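Long-range contacts in secreted hemophore CSA2 (PDB 4Y7S), which binds heme as a secreted protein and helps Candida albicans draw iron from human hemoglobin during hyphal growth: residues 24-29 / 75-80; 28-33 / 63-68; 34-39 / 55-60. All coordinates share one frame; numbering follows the deposited sequence.

Interaction 1 (24-29 / 75-80); sequences DQIPKC and TNFRKL
Leu80 reaches across from helix 72-87 and lays its two methyl groups against the chain at Gln25 and Ile26; it has more surface buried here than any other residue. CD1 settles on the backbone, with Leu80 CD1 3.6 Å from Gln25 O and 3.7 Å from Ile26 CA, while CD2 turns to the Gln25 side chain and comes within 3.8 Å of Gln25 NE2. Gln25, at the exposed margin, lays CB and the CD-NE2 side of its amide along the CD2 methyl, so a long polar residue can shield a leucine with its aliphatic part.

Ile26 and Phe77 form the buried side of the contact. Their side chains run next to each other in the same direction, and Ile26 CG2 lies 3.6 Å from Phe77 CD1, meeting the ring obliquely. The same methyl is 3.8 Å from Leu80 CD1, so it fits between the two residues, which stand one helical turn apart. This follows from the beta-branch: CG1 takes the place between the backbone N and the carbonyl carbon (chi1 51°), leaving CG2 to face the helix. Phe77 swings CG anti to its N (174°), which carries the ring alongside the isoleucine.

Pro27 closes the edge more loosely, its CD 4.3 Å from Phe77 CB and 4.1 Å from Phe77 N; proline suits this place, presenting an apolar carbon to the helix backbone with no N-H needing a partner.

The contact fastens the loop after helix 19-22 to helix 72-87. Phe77 also packs on Val61 and Val65 of helix 55-68, and Arg78 pairs with Asp106, so helix 72-87 is flanked by the loop, helix 55-68 and helix 99-110 within the helical basket of the CFEM fold.

Interaction 2 (28-33 / 63-68); sequences KCAQEC and NCVASK
Cys33 and Cys64 are joined by a disulfide, one of the four that brace the CFEM domain, with the two SG atoms 2.1 Å apart. The half-cystines reach it differently: Cys33 places SG beside its backbone N (chi1 -62°), whereas Cys64 swings SG anti to its N (178°), and the S-S torsion of -69° completes a short bridge between segments whose CA atoms are 5.4 Å apart at these residues. A cysteine pair suits this spot because the covalent link ties a segment lacking regular helical bonding to a firm helix.

On the buried flank, Val65 uses its CG2 branch, which lies 3.8 Å from Cys33 CB and 3.9 Å from Ala30 CB. The small alanine lets the two backbones draw close. At the far end Cys29 CB approaches Lys68 O to 3.4 Å.

The outer flank is polar. Glu32 CG sits between its backbone N and carbonyl carbon, which swings the extended side chain to meet Lys68 at about a right angle, while the lysine bends at its second torsion and brings its methylenes over the carboxylate. Glu32 OE2 is 3.4 Å from Lys68 CD but 4.2 Å from Lys68 NZ, too far for a salt bridge; the opposite charges probably still attract. Glu32 CG and Lys68 CG both lie near the disulfide sulfurs.

The pair clamps the loop after helix 19-22 onto the C-terminal part of helix 55-68. Val65 also touches Phe77 of helix 72-87 and Leu105 of helix 99-110, and Cys29 is bonded to Cys69, just past the helix end.

Interaction 3 (34-39 / 55-60); sequences VKQSTS and PNFTGA
Residues 34-39 pass the first turns of helix 55-68 as an irregular loop, nearest at Thr38 and Phe57, whose CA atoms are 7.0 Å apart, and at Gln36 and Ala60, with CA atoms 7.3 Å apart.

Phe57 has the largest share. With CG anti to its backbone N (chi1 -178°), the ring leaves the helix and pushes its edge against the loop backbone. Ser37 O lies in the ring plane, 3.6 Å from Phe57 CD1, and Gln36 O is 3.4 Å from Phe57 CE1, near that plane. Carbonyl oxygens thus meet the slightly positive ring hydrogens, which suits an aromatic to a place beside peptide oxygens. Thr38 adds its methyl, CG2 standing 3.7 Å from Phe57 CE1.

Gln36 CB and CG slide past the ring, running the opposite way, and a bend at the second torsion (74°) then takes the amide over Ala60, whose CB lies against its flat face, 3.4 Å from Gln36 CD. The amide plane stands 76° from the ring plane. Ala60, with a single methyl, lets the amide lie close to the helix. From Gln36 NE2 a weak hydrogen bond leads to a water, which donates a firmer one to Asn56 O.

The contact holds the loop before helix 48-53 against the start of helix 55-68 in the CFEM basket, and Phe57 and Thr38 also touch Leu51 of helix 48-53. Dispersion, edge-on electrostatics and one water join loop to helix, without a direct hydrogen bond between them, so the fit probably depends on shape more than on strong polar links.

How the interactions relate
All three contacts fasten the long loop between helices 19-22 and 48-53 to the helical basket. Interactions 1 and 2 share Lys28 and Cys29, with centres 9 Å apart, and meet through Phe77, whose CD1 lies 3.5 Å from Ala30 CB. Interactions 2 and 3 use successive parts of helix 55-68; their centres are 12 Å apart and their loop segments adjoin. Val34 links interaction 3 back to interaction 1, with Val34 CG1 3.7 Å from Phe77 CE1. Interaction 3 lies nearest the heme: the Phe57 side chain is about 10 Å from it, and that of Thr38 about 8 Å from that of the axial ligand Asp47. Interactions 1 and 2 lie away from that site.

Interaction 1 (24-29 / 75-80)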
loop_
_atom_site.group_PDB
_atom_site.type_symbol
_atom_site.label_atom_id
_atom_site.label_comp_id
_atom_site.label_asym_id
_atom_site.label_seq_id
_atom_site.Cartn_x
_atom_site.Cartn_y
_atom_site.Cartn_z
ATOM N N ASP A 24 18.904 8.981 16.589
ATOM C CA ASP A 24 20.026 9.789 17.003
ATOM C C ASP A 24 20.979 10.184 15.884
ATOM O O ASP A 24 21.785 11.012 16.072
ATOM C CB ASP A 24 20.798 9.082 18.085
ATOM C CG ASP A 24 20.035 8.979 19.343
ATOM O OD1 ASP A 24 19.202 9.836 19.626
ATOM O OD2 ASP A 24 20.265 8.032 20.050
ATOM N N GLN A 25 20.876 9.557 14.739
ATOM C CA GLN A 25 21.779 9.831 13.649
ATOM C C GLN A 25 21.195 10.666 12.541
ATOM O O GLN A 25 21.903 11.284 11.833
ATOM C CB GLN A 25 22.328 8.550 13.072
ATOM C CG GLN A 25 23.100 7.661 14.027
ATOM C CD GLN A 25 23.303 6.281 13.462
ATOM O OE1 GLN A 25 22.495 5.375 13.690
ATOM N NE2 GLN A 25 24.354 6.121 12.678
ATOM N N ILE A 26 19.892 10.673 12.401
ATOM C CA ILE A 26 19.263 11.391 11.292
ATOM C C ILE A 26 19.361 12.908 11.468
ATOM O O ILE A 26 19.475 13.407 12.591
ATOM C CB ILE A 26 17.761 11.011 11.127
ATOM C CG1 ILE A 26 17.023 11.133 12.455
ATOM C CG2 ILE A 26 17.629 9.610 10.563
ATOM C CD1 ILE A 26 15.510 10.876 12.343
ATOM N N PRO A 27 19.300 13.651 10.356
ATOM C CA PRO A 27 19.280 15.102 10.515
ATOM C C PRO A 27 18.082 15.497 11.346
ATOM O O PRO A 27 17.071 14.773 11.381
ATOM C CB PRO A 27 19.216 15.624 9.073
ATOM C CG PRO A 27 18.869 14.484 8.236
ATOM C CD PRO A 27 19.307 13.248 8.941
ATOM N N LYS A 28 18.218 16.593 12.080
ATOM C CA LYS A 28 17.179 17.012 13.020
ATOM C C LYS A 28 15.853 17.259 12.322
ATOM O O LYS A 28 14.792 17.094 12.929
ATOM C CB LYS A 28 17.611 18.268 13.796
ATOM C CG LYS A 28 18.911 18.092 14.584
ATOM C CD LYS A 28 18.903 16.809 15.435
ATOM C CE LYS A 28 20.238 16.572 16.143
ATOM N NZ LYS A 28 20.417 15.131 16.538
ATOM N N CYS A 29 15.914 17.670 11.062
ATOM C CA CYS A 29 14.701 17.976 10.328
ATOM C C CYS A 29 13.826 16.737 10.157
ATOM O O CYS A 29 12.619 16.865 10.027
ATOM C CB CYS A 29 15.021 18.580 8.965
ATOM S SG CYS A 29 15.972 17.549 7.861
ATOM N N THR A 75 19.432 13.243 1.543
ATOM C CA THR A 75 20.329 12.169 1.146
ATOM C C THR A 75 20.813 11.333 2.348
ATOM O O THR A 75 20.798 10.101 2.312
ATOM C CB THR A 75 21.512 12.757 0.394
ATOM O OG1 THR A 75 21.013 13.479 -0.743
ATOM C CG2 THR A 75 22.459 11.675 -0.076
ATOM N N ASN A 76 21.230 12.009 3.411
ATOM C CA ASN A 76 21.678 11.332 4.620
ATOM C C ASN A 76 20.547 10.580 5.320
ATOM O O ASN A 76 20.737 9.463 5.807
ATOM C CB ASN A 76 22.333 12.346 5.560
ATOM C CG ASN A 76 23.721 12.719 5.118
ATOM O OD1 ASN A 76 24.406 11.911 4.502
ATOM N ND2 ASN A 76 24.129 13.968 5.373
ATOM N N PHE A 77 19.367 11.173 5.369
ATOM C CA PHE A 77 18.238 10.457 5.923
ATOM C C PHE A 77 17.992 9.157 5.138
ATOM O O PHE A 77 17.809 8.099 5.736
ATOM C CB PHE A 77 16.951 11.272 5.937
ATOM C CG PHE A 77 15.794 10.450 6.382
ATOM C CD1 PHE A 77 15.548 10.287 7.744
ATOM C CD2 PHE A 77 15.028 9.742 5.463
ATOM C CE1 PHE A 77 14.520 9.470 8.185
ATOM C CE2 PHE A 77 13.991 8.918 5.895
ATOM C CZ PHE A 77 13.741 8.784 7.257
ATOM N N ARG A 78 18.004 9.228 3.810
ATOM C CA ARG A 78 17.708 8.046 3.020
ATOM C C ARG A 78 18.783 6.961 3.209
ATOM O O ARG A 78 18.458 5.777 3.252
ATOM C CB ARG A 78 17.588 8.363 1.531
ATOM C CG ARG A 78 16.388 9.187 1.158
ATOM C CD ARG A 78 16.226 9.290 -0.377
ATOM N NE ARG A 78 15.507 8.152 -0.970
ATOM C CZ ARG A 78 15.052 8.121 -2.226
ATOM N NH1 ARG A 78 15.252 9.151 -3.035
ATOM N NH2 ARG A 78 14.413 7.053 -2.678
ATOM N N LYS A 79 20.049 7.365 3.320
ATOM C CA LYS A 79 21.130 6.419 3.561
ATOM C C LYS A 79 20.932 5.696 4.876
ATOM O O LYS A 79 21.160 4.502 4.961
ATOM C CB LYS A 79 22.474 7.131 3.576
ATOM C CG LYS A 79 22.932 7.512 2.193
ATOM C CD LYS A 79 24.362 8.103 2.173
ATOM C CE LYS A 79 24.778 8.420 0.732
ATOM N NZ LYS A 79 25.971 9.294 0.675
ATOM N N LEU A 80 20.513 6.419 5.902
ATOM C CA LEU A 80 20.271 5.789 7.197
ATOM C C LEU A 80 19.052 4.863 7.178
ATOM O O LEU A 80 19.087 3.770 7.765
ATOM C CB LEU A 80 20.099 6.845 8.276
ATOM C CG LEU A 80 21.406 7.488 8.697
ATOM C CD1 LEU A 80 21.112 8.809 9.322
ATOM C CD2 LEU A 80 22.173 6.587 9.654
#

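Interaction 2 (28-33 / 63-68)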
loop_
_atom_site.group_PDB
_atom_site.type_symbol
_atom_site.label_atom_id
_atom_site.label_comp_id
_atom_site.label_asym_id
_atom_site.label_seq_id
_atom_site.Cartn_x
_atom_site.Cartn_y
_atom_site.Cartn_z
ATOM N N LYS A 28 18.218 16.593 12.080
ATOM C CA LYS A 28 17.179 17.012 13.020
ATOM C C LYS A 28 15.853 17.259 12.322
ATOM O O LYS A 28 14.792 17.094 12.929
ATOM C CB LYS A 28 17.611 18.268 13.796
ATOM C CG LYS A 28 18.911 18.092 14.584
ATOM C CD LYS A 28 18.903 16.809 15.435
ATOM C CE LYS A 28 20.238 16.572 16.143
ATOM N NZ LYS A 28 20.417 15.131 16.538
ATOM N N CYS A 29 15.914 17.670 11.062
ATOM C CA CYS A 29 14.701 17.976 10.328
ATOM C C CYS A 29 13.826 16.737 10.157
ATOM O O CYS A 29 12.619 16.865 10.027
ATOM C CB CYS A 29 15.021 18.580 8.965
ATOM S SG CYS A 29 15.972 17.549 7.861
ATOM N N ALA A 30 14.415 15.546 10.238
ATOM C CA ALA A 30 13.666 14.315 9.999
ATOM C C ALA A 30 13.155 13.666 11.270
ATOM O O ALA A 30 12.379 12.720 11.198
ATOM C CB ALA A 30 14.525 13.321 9.246
ATOM N N GLN A 31 13.561 14.170 12.434
ATOM C CA GLN A 31 13.182 13.513 13.687
ATOM C C GLN A 31 11.661 13.410 13.868
ATOM O O GLN A 31 11.153 12.339 14.217
ATOM C CB GLN A 31 13.805 14.222 14.880
ATOM C CG GLN A 31 15.311 13.951 14.978
ATOM C CD GLN A 31 15.952 14.562 16.213
ATOM O OE1 GLN A 31 16.980 14.085 16.678
ATOM N NE2 GLN A 31 15.343 15.612 16.751
ATOM N N GLU A 32 10.923 14.484 13.601
ATOM C CA GLU A 32 9.473 14.412 13.775
ATOM C C GLU A 32 8.849 13.433 12.785
ATOM O O GLU A 32 7.822 12.820 13.069
ATOM C CB GLU A 32 8.813 15.797 13.596
ATOM C CG GLU A 32 9.013 16.423 12.211
ATOM C CD GLU A 32 8.350 17.812 12.069
ATOM O OE1 GLU A 32 7.116 17.934 12.268
ATOM O OE2 GLU A 32 9.073 18.788 11.776
ATOM N N CYS A 33 9.489 13.274 11.631
ATOM C CA CYS A 33 8.950 12.466 10.563
ATOM C C CYS A 33 8.891 10.975 10.928
ATOM O O CYS A 33 7.969 10.284 10.500
ATOM C CB CYS A 33 9.770 12.683 9.297
ATOM S SG CYS A 33 9.713 14.373 8.731
ATOM N N ASN A 63 7.148 11.445 2.848
ATOM C CA ASN A 63 6.500 12.707 2.527
ATOM C C ASN A 63 6.916 13.791 3.491
ATOM O O ASN A 63 7.158 14.924 3.091
ATOM C CB ASN A 63 4.991 12.559 2.579
ATOM C CG ASN A 63 4.431 11.982 1.324
ATOM O OD1 ASN A 63 5.039 12.072 0.257
ATOM N ND2 ASN A 63 3.246 11.403 1.428
ATOM N N CYS A 64 6.987 13.436 4.770
ATOM C CA CYS A 64 7.383 14.384 5.800
ATOM C C CYS A 64 8.851 14.832 5.628
ATOM O O CYS A 64 9.161 16.021 5.703
ATOM C CB CYS A 64 7.163 13.763 7.186
ATOM S SG CYS A 64 7.661 14.819 8.597
ATOM N N VAL A 65 9.750 13.883 5.373
ATOM C CA VAL A 65 11.144 14.237 5.170
ATOM C C VAL A 65 11.287 15.140 3.943
ATOM O O VAL A 65 12.056 16.105 3.970
ATOM C CB VAL A 65 12.028 12.981 5.016
ATOM C CG1 VAL A 65 13.412 13.332 4.478
ATOM C CG2 VAL A 65 12.131 12.239 6.361
ATOM N N ALA A 66 10.571 14.830 2.868
ATOM C CA ALA A 66 10.617 15.659 1.674
ATOM C C ALA A 66 10.107 17.077 1.914
ATOM O O ALA A 66 10.491 17.997 1.216
ATOM C CB ALA A 66 9.820 15.017 0.555
ATOM N N SER A 67 9.234 17.243 2.895
ATOM C CA SER A 67 8.657 18.547 3.196
ATOM C C SER A 67 9.554 19.339 4.135
ATOM O O SER A 67 9.684 20.536 4.018
ATOM C CB SER A 67 7.285 18.375 3.838
ATOM O OG SER A 67 6.406 17.688 2.964
ATOM N N LYS A 68 10.158 18.630 5.075
ATOM C CA LYS A 68 10.894 19.246 6.173
ATOM C C LYS A 68 12.403 19.340 5.952
ATOM O O LYS A 68 13.081 20.115 6.633
ATOM C CB LYS A 68 10.639 18.441 7.457
ATOM C CG LYS A 68 9.178 18.327 7.900
ATOM C CD LYS A 68 8.612 19.586 8.463
ATOM C CE LYS A 68 7.142 19.367 8.852
ATOM N NZ LYS A 68 6.445 20.666 9.055
#

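Interaction 3 (34-39 / 55-60)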
loop_
_atom_site.group_PDB
_atom_site.type_symbol
_atom_site.label_atom_id
_atom_site.label_comp_id
_atom_site.label_asym_id
_atom_site.label_seq_id
_atom_site.Cartn_x
_atom_site.Cartn_y
_atom_site.Cartn_z
ATOM N N VAL A 34 9.849 10.483 11.716
ATOM C CA VAL A 34 9.907 9.055 12.030
ATOM C C VAL A 34 9.027 8.657 13.218
ATOM O O VAL A 34 8.916 7.476 13.536
ATOM C CB VAL A 34 11.363 8.582 12.279
ATOM C CG1 VAL A 34 12.229 8.868 11.038
ATOM C CG2 VAL A 34 11.975 9.217 13.516
ATOM N N LYS A 35 8.398 9.645 13.851
ATOM C CA LYS A 35 7.480 9.416 14.966
ATOM C C LYS A 35 6.063 9.105 14.471
ATOM O O LYS A 35 5.104 9.098 15.244
ATOM C CB LYS A 35 7.465 10.635 15.892
ATOM C CG LYS A 35 8.799 10.907 16.571
ATOM C CD LYS A 35 8.716 12.127 17.481
ATOM C CE LYS A 35 9.986 12.341 18.268
ATOM N NZ LYS A 35 9.875 13.516 19.175
ATOM N N GLN A 36 5.947 8.862 13.170
ATOM C CA GLN A 36 4.703 8.460 12.532
ATOM C C GLN A 36 4.050 7.289 13.281
ATOM O O GLN A 36 4.726 6.331 13.665
ATOM C CB GLN A 36 5.007 8.094 11.076
ATOM C CG GLN A 36 3.838 7.652 10.234
ATOM C CD GLN A 36 2.961 8.822 9.870
ATOM O OE1 GLN A 36 3.453 9.954 9.748
ATOM N NE2 GLN A 36 1.661 8.561 9.647
ATOM N N SER A 37 2.741 7.358 13.489
ATOM C CA SER A 37 2.021 6.273 14.149
ATOM C C SER A 37 2.095 4.972 13.361
ATOM O O SER A 37 1.999 4.979 12.146
ATOM C CB SER A 37 0.559 6.650 14.354
ATOM O OG SER A 37 -0.153 5.529 14.833
ATOM N N THR A 38 2.245 3.853 14.059
ATOM C CA THR A 38 2.285 2.541 13.409
ATOM C C THR A 38 0.931 1.830 13.426
ATOM O O THR A 38 0.803 0.696 12.960
ATOM C CB THR A 38 3.326 1.634 14.086
ATOM O OG1 THR A 38 2.983 1.466 15.463
ATOM C CG2 THR A 38 4.690 2.251 14.008
ATOM N N SER A 39 -0.088 2.517 13.935
ATOM C CA SER A 39 -1.392 1.915 14.182
ATOM C C SER A 39 -2.171 1.546 12.908
ATOM O O SER A 39 -3.045 0.689 12.949
ATOM C CB SER A 39 -2.219 2.873 15.050
ATOM O OG SER A 39 -2.458 4.098 14.373
ATOM N N PRO A 55 4.072 0.589 2.704
ATOM C CA PRO A 55 4.185 1.911 2.080
ATOM C C PRO A 55 3.303 2.988 2.681
ATOM O O PRO A 55 3.673 4.149 2.575
ATOM C CB PRO A 55 3.809 1.651 0.615
ATOM C CG PRO A 55 3.140 0.353 0.590
ATOM C CD PRO A 55 3.689 -0.444 1.724
ATOM N N ASN A 56 2.182 2.641 3.310
ATOM C CA ASN A 56 1.386 3.666 3.970
ATOM C C ASN A 56 2.200 4.293 5.109
ATOM O O ASN A 56 2.037 5.461 5.424
ATOM C CB ASN A 56 0.086 3.095 4.534
ATOM C CG ASN A 56 -0.880 4.182 4.960
ATOM O OD1 ASN A 56 -1.105 5.142 4.220
ATOM N ND2 ASN A 56 -1.449 4.048 6.157
ATOM N N PHE A 57 3.081 3.510 5.712
ATOM C CA PHE A 57 3.969 4.024 6.752
ATOM C C PHE A 57 5.211 4.719 6.163
ATOM O O PHE A 57 5.494 5.879 6.480
ATOM C CB PHE A 57 4.400 2.893 7.694
ATOM C CG PHE A 57 5.272 3.358 8.821
ATOM C CD1 PHE A 57 4.706 3.897 9.983
ATOM C CD2 PHE A 57 6.645 3.292 8.720
ATOM C CE1 PHE A 57 5.512 4.341 11.032
ATOM C CE2 PHE A 57 7.459 3.746 9.769
ATOM C CZ PHE A 57 6.886 4.269 10.921
ATOM N N THR A 58 5.956 4.029 5.301
ATOM C CA THR A 58 7.185 4.609 4.763
ATOM C C THR A 58 6.882 5.851 3.931
ATOM O O THR A 58 7.686 6.769 3.875
ATOM C CB THR A 58 7.966 3.621 3.887
ATOM O OG1 THR A 58 7.217 3.341 2.708
ATOM C CG2 THR A 58 8.275 2.329 4.649
ATOM N N GLY A 59 5.746 5.852 3.249
ATOM C CA GLY A 59 5.368 6.973 2.396
ATOM C C GLY A 59 5.058 8.208 3.229
ATOM O O GLY A 59 5.372 9.337 2.849
ATOM N N ALA A 60 4.430 7.990 4.379
ATOM C CA ALA A 60 4.139 9.097 5.275
ATOM C C ALA A 60 5.443 9.680 5.803
ATOM O O ALA A 60 5.613 10.899 5.831
ATOM C CB ALA A 60 3.244 8.644 6.438
HETATM O O HOH W 1 0.972 5.750 8.093
#